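Local coordinates for protein N-acetylmuramoyl-L-alanine amidase XlyA (Bacillus subtilis, PDB 3RDR) that hydrolyses, through its zinc-containing catalytic domain, the amide link between N-acetylmuramoyl residues and L-amino acids in cell-wall glycopeptides, at residues Y28-N33 against G78-D83; V130-Y135 against D147-F152; A16-G21 against R48-P53. All blocks are in the same frame, centred on the assembly; numbering follows the deposited sequence.

Contact 1. Residues Y28-N33 against G78-D83. With ZN (zinc ion), chain B.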
loop_
_atom_site.group_PDB
_atom_site.type_symbol
_atom_site.label_atom_id
_atom_site.label_comp_id
_atom_site.label_asym_id
_atom_site.label_seq_id
_atom_site.Cartn_x
_atom_site.Cartn_y
_atom_site.Cartn_z
ATOM N N TYR A 28 5.873 0.257 10.771
ATOM C CA TYR A 28 4.545 0.785 10.465
ATOM C C TYR A 28 3.974 0.206 9.177
ATOM O O TYR A 28 4.682 -0.424 8.384
ATOM C CB TYR A 28 4.598 2.307 10.296
ATOM C CG TYR A 28 5.156 3.074 11.470
ATOM C CD1 TYR A 28 4.319 3.548 12.483
ATOM C CD2 TYR A 28 6.519 3.343 11.561
ATOM C CE1 TYR A 28 4.832 4.279 13.558
ATOM C CE2 TYR A 28 7.043 4.068 12.631
ATOM C CZ TYR A 28 6.194 4.535 13.623
ATOM O OH TYR A 28 6.708 5.270 14.666
ATOM N N ILE A 29 2.681 0.445 8.985
ATOM C CA ILE A 29 1.956 0.029 7.794
ATOM C C ILE A 29 1.154 1.263 7.386
ATOM O O ILE A 29 0.314 1.752 8.147
ATOM C CB ILE A 29 1.020 -1.153 8.091
ATOM C CG1 ILE A 29 1.860 -2.390 8.426
ATOM C CG2 ILE A 29 0.126 -1.438 6.889
ATOM C CD1 ILE A 29 1.045 -3.596 8.879
ATOM N N THR A 30 1.444 1.781 6.196
ATOM C CA THR A 30 0.791 2.977 5.680
ATOM C C THR A 30 -0.254 2.651 4.609
ATOM O O THR A 30 0.048 2.011 3.604
ATOM C CB THR A 30 1.843 3.946 5.108
ATOM O OG1 THR A 30 2.805 4.251 6.130
ATOM C CG2 THR A 30 1.193 5.245 4.640
ATOM N N VAL A 31 -1.483 3.113 4.825
ATOM C CA VAL A 31 -2.589 2.847 3.899
ATOM C C VAL A 31 -2.909 3.996 2.952
ATOM O O VAL A 31 -2.974 5.152 3.366
ATOM C CB VAL A 31 -3.872 2.494 4.685
ATOM C CG1 VAL A 31 -5.010 2.159 3.721
ATOM C CG2 VAL A 31 -3.593 1.328 5.619
ATOM N N HIS A 32 -3.120 3.657 1.680
ATOM C CA HIS A 32 -3.443 4.628 0.635
ATOM C C HIS A 32 -4.689 4.178 -0.137
ATOM O O HIS A 32 -5.148 3.045 0.001
ATOM C CB HIS A 32 -2.315 4.722 -0.408
ATOM C CG HIS A 32 -0.954 5.002 0.153
ATOM N ND1 HIS A 32 -0.367 6.246 0.093
ATOM C CD2 HIS A 32 -0.031 4.180 0.709
ATOM C CE1 HIS A 32 0.859 6.181 0.581
ATOM N NE2 HIS A 32 1.087 4.937 0.961
ATOM N N ASN A 33 -5.206 5.081 -0.963
ATOM C CA ASN A 33 -6.338 4.816 -1.852
ATOM C C ASN A 33 -5.818 5.396 -3.165
ATOM O O ASN A 33 -5.338 6.525 -3.183
ATOM C CB ASN A 33 -7.606 5.562 -1.406
ATOM C CG ASN A 33 -8.390 4.813 -0.329
ATOM O OD1 ASN A 33 -9.369 5.332 0.209
ATOM N ND2 ASN A 33 -7.969 3.591 -0.017
ATOM N N GLY A 78 9.967 2.086 -0.032
ATOM C CA GLY A 78 9.347 2.577 -1.247
ATOM C C GLY A 78 9.238 4.079 -1.075
ATOM O O GLY A 78 9.487 4.582 0.013
ATOM N N TRP A 79 8.899 4.799 -2.138
ATOM C CA TRP A 79 8.729 6.252 -2.059
ATOM C C TRP A 79 7.223 6.487 -2.157
ATOM O O TRP A 79 6.677 6.489 -3.257
ATOM C CB TRP A 79 9.421 6.940 -3.238
ATOM C CG TRP A 79 10.925 6.867 -3.232
ATOM C CD1 TRP A 79 11.730 6.631 -4.309
ATOM C CD2 TRP A 79 11.802 7.103 -2.120
ATOM N NE1 TRP A 79 13.049 6.709 -3.941
ATOM C CE2 TRP A 79 13.125 6.997 -2.605
ATOM C CE3 TRP A 79 11.599 7.395 -0.764
ATOM C CZ2 TRP A 79 14.243 7.171 -1.784
ATOM C CZ3 TRP A 79 12.707 7.569 0.054
ATOM C CH2 TRP A 79 14.017 7.456 -0.460
ATOM N N HIS A 80 6.550 6.691 -1.026
ATOM C CA HIS A 80 5.100 6.867 -1.068
ATOM C C HIS A 80 4.481 7.726 0.028
ATOM O O HIS A 80 3.389 8.262 -0.160
ATOM C CB HIS A 80 4.437 5.490 -1.033
ATOM C CG HIS A 80 4.784 4.695 0.188
ATOM N ND1 HIS A 80 4.047 4.757 1.351
ATOM C CD2 HIS A 80 5.837 3.885 0.454
ATOM C CE1 HIS A 80 4.633 4.022 2.281
ATOM N NE2 HIS A 80 5.721 3.483 1.761
ATOM N N ALA A 81 5.169 7.856 1.160
ATOM C CA ALA A 81 4.651 8.612 2.299
ATOM C C ALA A 81 4.850 10.125 2.229
ATOM O O ALA A 81 4.186 10.872 2.946
ATOM C CB ALA A 81 5.255 8.066 3.592
ATOM N N GLY A 82 5.772 10.573 1.380
ATOM C CA GLY A 82 6.020 11.997 1.236
ATOM C C GLY A 82 6.707 12.676 2.407
ATOM O O GLY A 82 6.579 13.888 2.581
ATOM N N ASP A 83 7.444 11.915 3.212
ATOM C CA ASP A 83 8.135 12.507 4.350
ATOM C C ASP A 83 9.654 12.345 4.255
ATOM O O ASP A 83 10.338 12.189 5.264
ATOM C CB ASP A 83 7.604 11.911 5.660
ATOM C CG ASP A 83 7.914 10.429 5.811
ATOM O OD1 ASP A 83 8.113 9.736 4.788
ATOM O OD2 ASP A 83 7.941 9.957 6.968
HETATM ZN ZN ZN B . -1.364 8.181 -0.377
#

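Contact 2. Residues V130-Y135 against D147-F152. With ZN (zinc ion), chain B.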
loop_
_atom_site.group_PDB
_atom_site.type_symbol
_atom_site.label_atom_id
_atom_site.label_comp_id
_atom_site.label_asym_id
_atom_site.label_seq_id
_atom_site.Cartn_x
_atom_site.Cartn_y
_atom_site.Cartn_z
ATOM N N VAL A 130 -0.680 1.153 12.462
ATOM C CA VAL A 130 -1.275 1.036 11.135
ATOM C C VAL A 130 -1.806 2.448 10.934
ATOM O O VAL A 130 -2.779 2.850 11.574
ATOM C CB VAL A 130 -2.438 0.025 11.098
ATOM C CG1 VAL A 130 -3.082 0.023 9.715
ATOM C CG2 VAL A 130 -1.920 -1.369 11.428
ATOM N N VAL A 131 -1.152 3.209 10.065
ATOM C CA VAL A 131 -1.536 4.593 9.842
ATOM C C VAL A 131 -1.899 4.963 8.413
ATOM O O VAL A 131 -1.579 4.246 7.462
ATOM C CB VAL A 131 -0.400 5.544 10.273
ATOM C CG1 VAL A 131 -0.054 5.325 11.739
ATOM C CG2 VAL A 131 0.822 5.311 9.393
ATOM N N PRO A 132 -2.586 6.105 8.249
ATOM C CA PRO A 132 -2.986 6.582 6.925
ATOM C C PRO A 132 -1.844 7.427 6.383
ATOM O O PRO A 132 -1.061 7.984 7.156
ATOM C CB PRO A 132 -4.218 7.425 7.225
ATOM C CG PRO A 132 -3.852 8.051 8.549
ATOM C CD PRO A 132 -3.261 6.877 9.312
ATOM N N HIS A 133 -1.743 7.513 5.062
ATOM C CA HIS A 133 -0.709 8.321 4.439
ATOM C C HIS A 133 -0.712 9.705 5.091
ATOM O O HIS A 133 0.341 10.294 5.338
ATOM C CB HIS A 133 -0.984 8.446 2.933
ATOM C CG HIS A 133 -0.015 9.328 2.206
ATOM N ND1 HIS A 133 -0.116 9.587 0.857
ATOM C CD2 HIS A 133 1.074 10.010 2.635
ATOM C CE1 HIS A 133 0.867 10.386 0.485
ATOM N NE2 HIS A 133 1.603 10.659 1.547
ATOM N N LYS A 134 -1.907 10.209 5.379
ATOM C CA LYS A 134 -2.071 11.534 5.977
ATOM C C LYS A 134 -1.206 11.757 7.215
ATOM O O LYS A 134 -0.679 12.848 7.425
ATOM C CB LYS A 134 -3.543 11.766 6.332
ATOM C CG LYS A 134 -3.839 13.158 6.865
ATOM C CD LYS A 134 -5.337 13.359 7.072
ATOM C CE LYS A 134 -5.659 14.775 7.565
ATOM N NZ LYS A 134 -7.134 14.953 7.722
ATOM N N TYR A 135 -1.066 10.720 8.030
ATOM C CA TYR A 135 -0.266 10.794 9.248
ATOM C C TYR A 135 1.142 11.336 8.994
ATOM O O TYR A 135 1.652 12.151 9.767
ATOM C CB TYR A 135 -0.168 9.405 9.877
ATOM C CG TYR A 135 0.630 9.360 11.160
ATOM C CD1 TYR A 135 0.137 9.934 12.333
ATOM C CD2 TYR A 135 1.876 8.734 11.204
ATOM C CE1 TYR A 135 0.867 9.882 13.522
ATOM C CE2 TYR A 135 2.614 8.674 12.383
ATOM C CZ TYR A 135 2.105 9.248 13.537
ATOM O OH TYR A 135 2.828 9.177 14.705
ATOM N N ASP A 147 -12.544 9.651 6.775
ATOM C CA ASP A 147 -13.694 9.985 7.619
ATOM C C ASP A 147 -14.164 8.819 8.484
ATOM O O ASP A 147 -14.889 9.017 9.456
ATOM C CB ASP A 147 -14.874 10.473 6.774
ATOM C CG ASP A 147 -14.670 11.872 6.239
ATOM O OD1 ASP A 147 -14.215 12.742 7.010
ATOM O OD2 ASP A 147 -14.976 12.105 5.049
ATOM N N THR A 148 -13.760 7.606 8.129
ATOM C CA THR A 148 -14.153 6.430 8.901
ATOM C C THR A 148 -12.926 5.588 9.257
ATOM O O THR A 148 -13.032 4.381 9.469
ATOM C CB THR A 148 -15.152 5.554 8.108
ATOM O OG1 THR A 148 -14.576 5.187 6.847
ATOM C CG2 THR A 148 -16.452 6.313 7.863
ATOM N N TRP A 149 -11.769 6.240 9.338
ATOM C CA TRP A 149 -10.506 5.563 9.640
ATOM C C TRP A 149 -10.557 4.603 10.829
ATOM O O TRP A 149 -10.217 3.423 10.701
ATOM C CB TRP A 149 -9.398 6.603 9.858
ATOM C CG TRP A 149 -8.047 5.989 10.099
ATOM C CD1 TRP A 149 -7.316 6.042 11.252
ATOM C CD2 TRP A 149 -7.303 5.166 9.189
ATOM N NE1 TRP A 149 -6.166 5.298 11.119
ATOM C CE2 TRP A 149 -6.133 4.749 9.864
ATOM C CE3 TRP A 149 -7.511 4.739 7.871
ATOM C CZ2 TRP A 149 -5.175 3.920 9.265
ATOM C CZ3 TRP A 149 -6.554 3.914 7.273
ATOM C CH2 TRP A 149 -5.403 3.515 7.975
ATOM N N ASP A 150 -10.982 5.100 11.986
ATOM C CA ASP A 150 -11.049 4.260 13.176
ATOM C C ASP A 150 -11.913 3.017 12.984
ATOM O O ASP A 150 -11.622 1.962 13.550
ATOM C CB ASP A 150 -11.546 5.086 14.367
ATOM C CG ASP A 150 -10.497 6.068 14.869
ATOM O OD1 ASP A 150 -10.846 6.968 15.663
ATOM O OD2 ASP A 150 -9.316 5.935 14.475
ATOM N N SER A 151 -12.971 3.134 12.186
ATOM C CA SER A 151 -13.843 1.992 11.921
ATOM C C SER A 151 -13.098 1.001 11.036
ATOM O O SER A 151 -13.152 -0.210 11.258
ATOM C CB SER A 151 -15.131 2.437 11.218
ATOM O OG SER A 151 -15.896 3.298 12.044
ATOM N N PHE A 152 -12.410 1.521 10.024
ATOM C CA PHE A 152 -11.634 0.680 9.114
ATOM C C PHE A 152 -10.663 -0.170 9.925
ATOM O O PHE A 152 -10.487 -1.361 9.656
ATOM C CB PHE A 152 -10.849 1.553 8.124
ATOM C CG PHE A 152 -9.766 0.812 7.384
ATOM C CD1 PHE A 152 -10.085 -0.141 6.423
ATOM C CD2 PHE A 152 -8.424 1.061 7.662
ATOM C CE1 PHE A 152 -9.081 -0.841 5.749
ATOM C CE2 PHE A 152 -7.412 0.367 6.995
ATOM C CZ PHE A 152 -7.743 -0.585 6.036
HETATM ZN ZN ZN B . -1.364 8.181 -0.377
#

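Contact 3. Residues A16-G21 against R48-P53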
loop_
_atom_site.group_PDB
_atom_site.type_symbol
_atom_site.label_atom_id
_atom_site.label_comp_id
_atom_site.label_asym_id
_atom_site.label_seq_id
_atom_site.Cartn_x
_atom_site.Cartn_y
_atom_site.Cartn_z
ATOM N N ALA A 16 15.791 0.450 -10.634
ATOM C CA ALA A 16 14.841 1.397 -11.215
ATOM C C ALA A 16 14.750 2.631 -10.324
ATOM O O ALA A 16 15.045 2.566 -9.133
ATOM C CB ALA A 16 13.460 0.743 -11.357
ATOM N N ASN A 17 14.348 3.755 -10.906
ATOM C CA ASN A 17 14.220 4.997 -10.156
ATOM C C ASN A 17 13.243 4.872 -8.987
ATOM O O ASN A 17 13.435 5.514 -7.950
ATOM C CB ASN A 17 13.781 6.135 -11.084
ATOM C CG ASN A 17 14.909 6.629 -11.983
ATOM O OD1 ASN A 17 14.675 7.365 -12.944
ATOM N ND2 ASN A 17 16.142 6.237 -11.668
ATOM N N ASN A 18 12.201 4.055 -9.133
ATOM C CA ASN A 18 11.260 3.913 -8.032
ATOM C C ASN A 18 11.493 2.678 -7.167
ATOM O O ASN A 18 10.584 2.197 -6.495
ATOM C CB ASN A 18 9.803 3.971 -8.516
ATOM C CG ASN A 18 9.416 2.797 -9.378
ATOM O OD1 ASN A 18 8.226 2.511 -9.552
ATOM N ND2 ASN A 18 10.402 2.111 -9.926
ATOM N N ARG A 19 12.714 2.153 -7.207
ATOM C CA ARG A 19 13.081 1.033 -6.349
ATOM C C ARG A 19 14.404 1.447 -5.709
ATOM O O ARG A 19 15.461 0.884 -6.003
ATOM C CB ARG A 19 13.249 -0.282 -7.126
ATOM C CG ARG A 19 13.604 -1.444 -6.191
ATOM C CD ARG A 19 13.448 -2.841 -6.800
ATOM N NE ARG A 19 13.887 -3.856 -5.844
ATOM C CZ ARG A 19 13.902 -5.170 -6.066
ATOM N NH1 ARG A 19 13.495 -5.667 -7.225
ATOM N NH2 ARG A 19 14.341 -5.992 -5.121
ATOM N N PRO A 20 14.355 2.456 -4.823
ATOM C CA PRO A 20 15.540 2.969 -4.128
ATOM C C PRO A 20 16.359 1.871 -3.467
ATOM O O PRO A 20 17.582 1.966 -3.391
ATOM C CB PRO A 20 14.951 3.964 -3.124
ATOM C CG PRO A 20 13.571 3.421 -2.873
ATOM C CD PRO A 20 13.128 3.043 -4.259
ATOM N N GLY A 21 15.677 0.842 -2.976
ATOM C CA GLY A 21 16.367 -0.278 -2.360
ATOM C C GLY A 21 17.054 -0.097 -1.018
ATOM O O GLY A 21 18.030 -0.794 -0.739
ATOM N N ARG A 48 1.915 -3.271 -13.546
ATOM C CA ARG A 48 2.504 -2.973 -14.847
ATOM C C ARG A 48 2.977 -1.523 -14.880
ATOM O O ARG A 48 4.082 -1.231 -15.340
ATOM C CB ARG A 48 1.478 -3.219 -15.963
ATOM C CG ARG A 48 2.037 -3.041 -17.370
ATOM C CD ARG A 48 1.061 -3.487 -18.462
ATOM N NE ARG A 48 -0.094 -2.597 -18.611
ATOM C CZ ARG A 48 -1.239 -2.714 -17.939
ATOM N NH1 ARG A 48 -1.406 -3.690 -17.056
ATOM N NH2 ARG A 48 -2.225 -1.852 -18.154
ATOM N N TYR A 49 2.144 -0.613 -14.386
ATOM C CA TYR A 49 2.512 0.794 -14.367
ATOM C C TYR A 49 3.803 1.057 -13.585
ATOM O O TYR A 49 4.690 1.776 -14.055
ATOM C CB TYR A 49 1.392 1.632 -13.754
ATOM C CG TYR A 49 1.852 3.023 -13.374
ATOM C CD1 TYR A 49 2.054 4.003 -14.344
ATOM C CD2 TYR A 49 2.142 3.343 -12.048
ATOM C CE1 TYR A 49 2.535 5.273 -14.003
ATOM C CE2 TYR A 49 2.625 4.607 -11.696
ATOM C CZ TYR A 49 2.819 5.564 -12.679
ATOM O OH TYR A 49 3.312 6.812 -12.340
ATOM N N LEU A 50 3.902 0.480 -12.392
ATOM C CA LEU A 50 5.072 0.687 -11.545
ATOM C C LEU A 50 6.400 0.254 -12.159
ATOM O O LEU A 50 7.461 0.715 -11.732
ATOM C CB LEU A 50 4.867 0.002 -10.183
ATOM C CG LEU A 50 3.860 0.702 -9.255
ATOM C CD1 LEU A 50 3.647 -0.103 -7.980
ATOM C CD2 LEU A 50 4.377 2.096 -8.915
ATOM N N LYS A 51 6.351 -0.612 -13.163
ATOM C CA LYS A 51 7.575 -1.070 -13.802
ATOM C C LYS A 51 8.045 -0.182 -14.952
ATOM O O LYS A 51 9.065 -0.462 -15.574
ATOM C CB LYS A 51 7.421 -2.525 -14.258
ATOM C CG LYS A 51 7.196 -3.468 -13.079
ATOM C CD LYS A 51 7.626 -4.900 -13.360
ATOM C CE LYS A 51 6.730 -5.578 -14.368
ATOM N NZ LYS A 51 7.056 -7.027 -14.497
ATOM N N ASN A 52 7.311 0.894 -15.227
ATOM C CA ASN A 52 7.708 1.830 -16.279
ATOM C C ASN A 52 8.931 2.585 -15.768
ATOM O O ASN A 52 8.908 3.139 -14.671
ATOM C CB ASN A 52 6.585 2.825 -16.593
ATOM C CG ASN A 52 5.646 2.325 -17.676
ATOM O OD1 ASN A 52 6.090 1.836 -18.713
ATOM N ND2 ASN A 52 4.343 2.463 -17.449
ATOM N N PRO A 53 10.016 2.620 -16.561
ATOM C CA PRO A 53 11.272 3.295 -16.210
ATOM C C PRO A 53 11.172 4.737 -15.728
ATOM O O PRO A 53 12.061 5.215 -15.025
ATOM C CB PRO A 53 12.093 3.179 -17.495
ATOM C CG PRO A 53 11.639 1.870 -18.049
ATOM C CD PRO A 53 10.137 1.955 -17.871
HETATM O O HOH W 1 13.936 3.647 -13.749
HETATM O O HOH W 2 11.387 3.886 -12.296
#

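Contact 1. Residues Y28-N33 against G78-D83
His32 and His80 meet rim to rim beside the zinc ion, and one hydrogen bond joins their rings. His32 NE2 donates to His80 ND1 at 3.0 Å, with a bent N-H...acceptor angle of 145°. The acceptor lies in the plane of the His32 ring, whereas the donor is tilted out of the plane of the His80 ring. The ring planes stand at 76°, neither ring lying over the other's face. Histidine suits position 32 because its two ring nitrogens do different work: ND1 binds the zinc ion at 2.2 Å, and NE2 gives its proton to His80, whose own ring nitrogen ND1 can accept it. The metal would be expected to polarise this N-H and strengthen the bond.

The site belongs to the amidase domain with the T7 lysozyme fold, in which strand 28-33 carries His32, and His133 and Cys141 join it on the zinc. The CG of His80 sits between its backbone N and carbonyl carbon (chi1 59°), which turns the ring toward the strand. Asn89 OD1 receives the backbone N-H groups of both His80 and Ala81, fixing the loop here. Two residues before His32, Thr30 faces the same side of the sheet; threonine sets a beta-branched CB against the edge of the His80 ring, 4.0 Å from CE1, and offers its OG1 to Ser92 and Trp136.

Contact 2. Residues V130-Y135 against D147-F152
Pro132 lies over one face of the Trp149 indole, in a CH-pi contact between the edge strand 130-132 of the T7 lysozyme-type sheet and the C-terminal helix 149-154. Pro132 CB stands 4.0 Å from the centroid of the six-membered ring, only 3° off the ring normal. Pro132 CD rests over the rim of the same face, 3.5 Å from Trp149 CZ2. Proline suits the spot: its rigid ring offers weakly polarised C-H groups to the pi cloud, and the N-H it lacks costs no bond to strand 28-33, because the neighbouring Val131 pairs through its own N and O with that strand.

Val130 approaches from another direction. Its carbonyl O reaches the indole edge in plane at CZ2, 3.5 Å away, and also receives a weak hydrogen bond from Lys153 NZ. Its CG1 adds a looser apolar contact with CZ2, and the branched side chain otherwise packs on Ile116 and Met120 of helix 105-122.

Trp149 is the first residue of its helix. Its CG, opposite the backbone N across the CA-CB bond (chi1 -177°), carries the broad indole off the helix and onto the strand, where Val31 and Pro142 also touch it. Beyond Pro132 the chain turns toward helix 133-137, with Tyr135 N bonded to Pro132 O (2.9 Å), and His133 ND1 binds the zinc ion at 2.2 Å.

Contact 3. Residues A16-G21 against R48-P53
The amide end of Asn18 is set against the backbone carbonyl of Leu50. Its CG is wedged between the backbone N and the carbonyl carbon (chi1 67°), a less roomy rotamer that directs the short side chain toward the Leu50 carbonyl. Asn18 CG comes to 3.7 Å from Leu50 O. Asparagine fits here because it brings a compact polar group to a main-chain oxygen in a buried setting. Leu50 O also receives a weak hydrogen bond from Thr55 OG1. Leu50 turns its CG beside its own backbone N (chi1 -73°) and extends the chain from there, bringing CD2 alongside the Asn18 amide as an apolar flank.

Asn17 behaves differently. With its CG opposite the carbonyl carbon (chi1 -75°), its amide lies near the surface, where a polar side chain can face solvent, and OD1 stays 4.0 Å from Pro53 O. A water accepts from Asn17 N at 2.9 Å and donates to Pro53 O at 2.8 Å. A second water accepts from Asn18 N at 3.3 Å and gives only a weak bond to Pro53 O. Both amides are presented by a type I beta turn, closed from Arg19 N to Ala16 O, whose two central residues are the asparagines. Pro53 contributes its carbonyl while its CB points away, and the N-H a proline lacks is not needed for these bonds.

Long side chains tie both segments to their surroundings: Arg19, fully extended, forms a salt bridge with Glu76, and Lys51 pairs with Asp10. The contact thus sets the loop between strands 7-9 and 28-33 against the segment where helix 43-50 gives way to a turn, with Pro20 continuing onto Trp79 in the loop before helix 87-90.

In the fold
From the N terminus, the loop after strand 7-9 opens contact 3, and strand 28-33 opens contact 1 before contact 3 closes where helix 43-50 gives way to a turn. Contact 1 closes later, in the loop after strand 68-70, so the two cross, and they touch through packing. Contact 2 opens only afterwards, on strand 130-132, and closes on helix 149-154, tying the C-terminal helix to the sheet edge. Contacts 1 and 2 share the zinc ion and the pairing of strands 28-33 and 130-132, whereas contact 3 lies on the opposite side of the chain's centre from contact 2, centres about 27 Å apart.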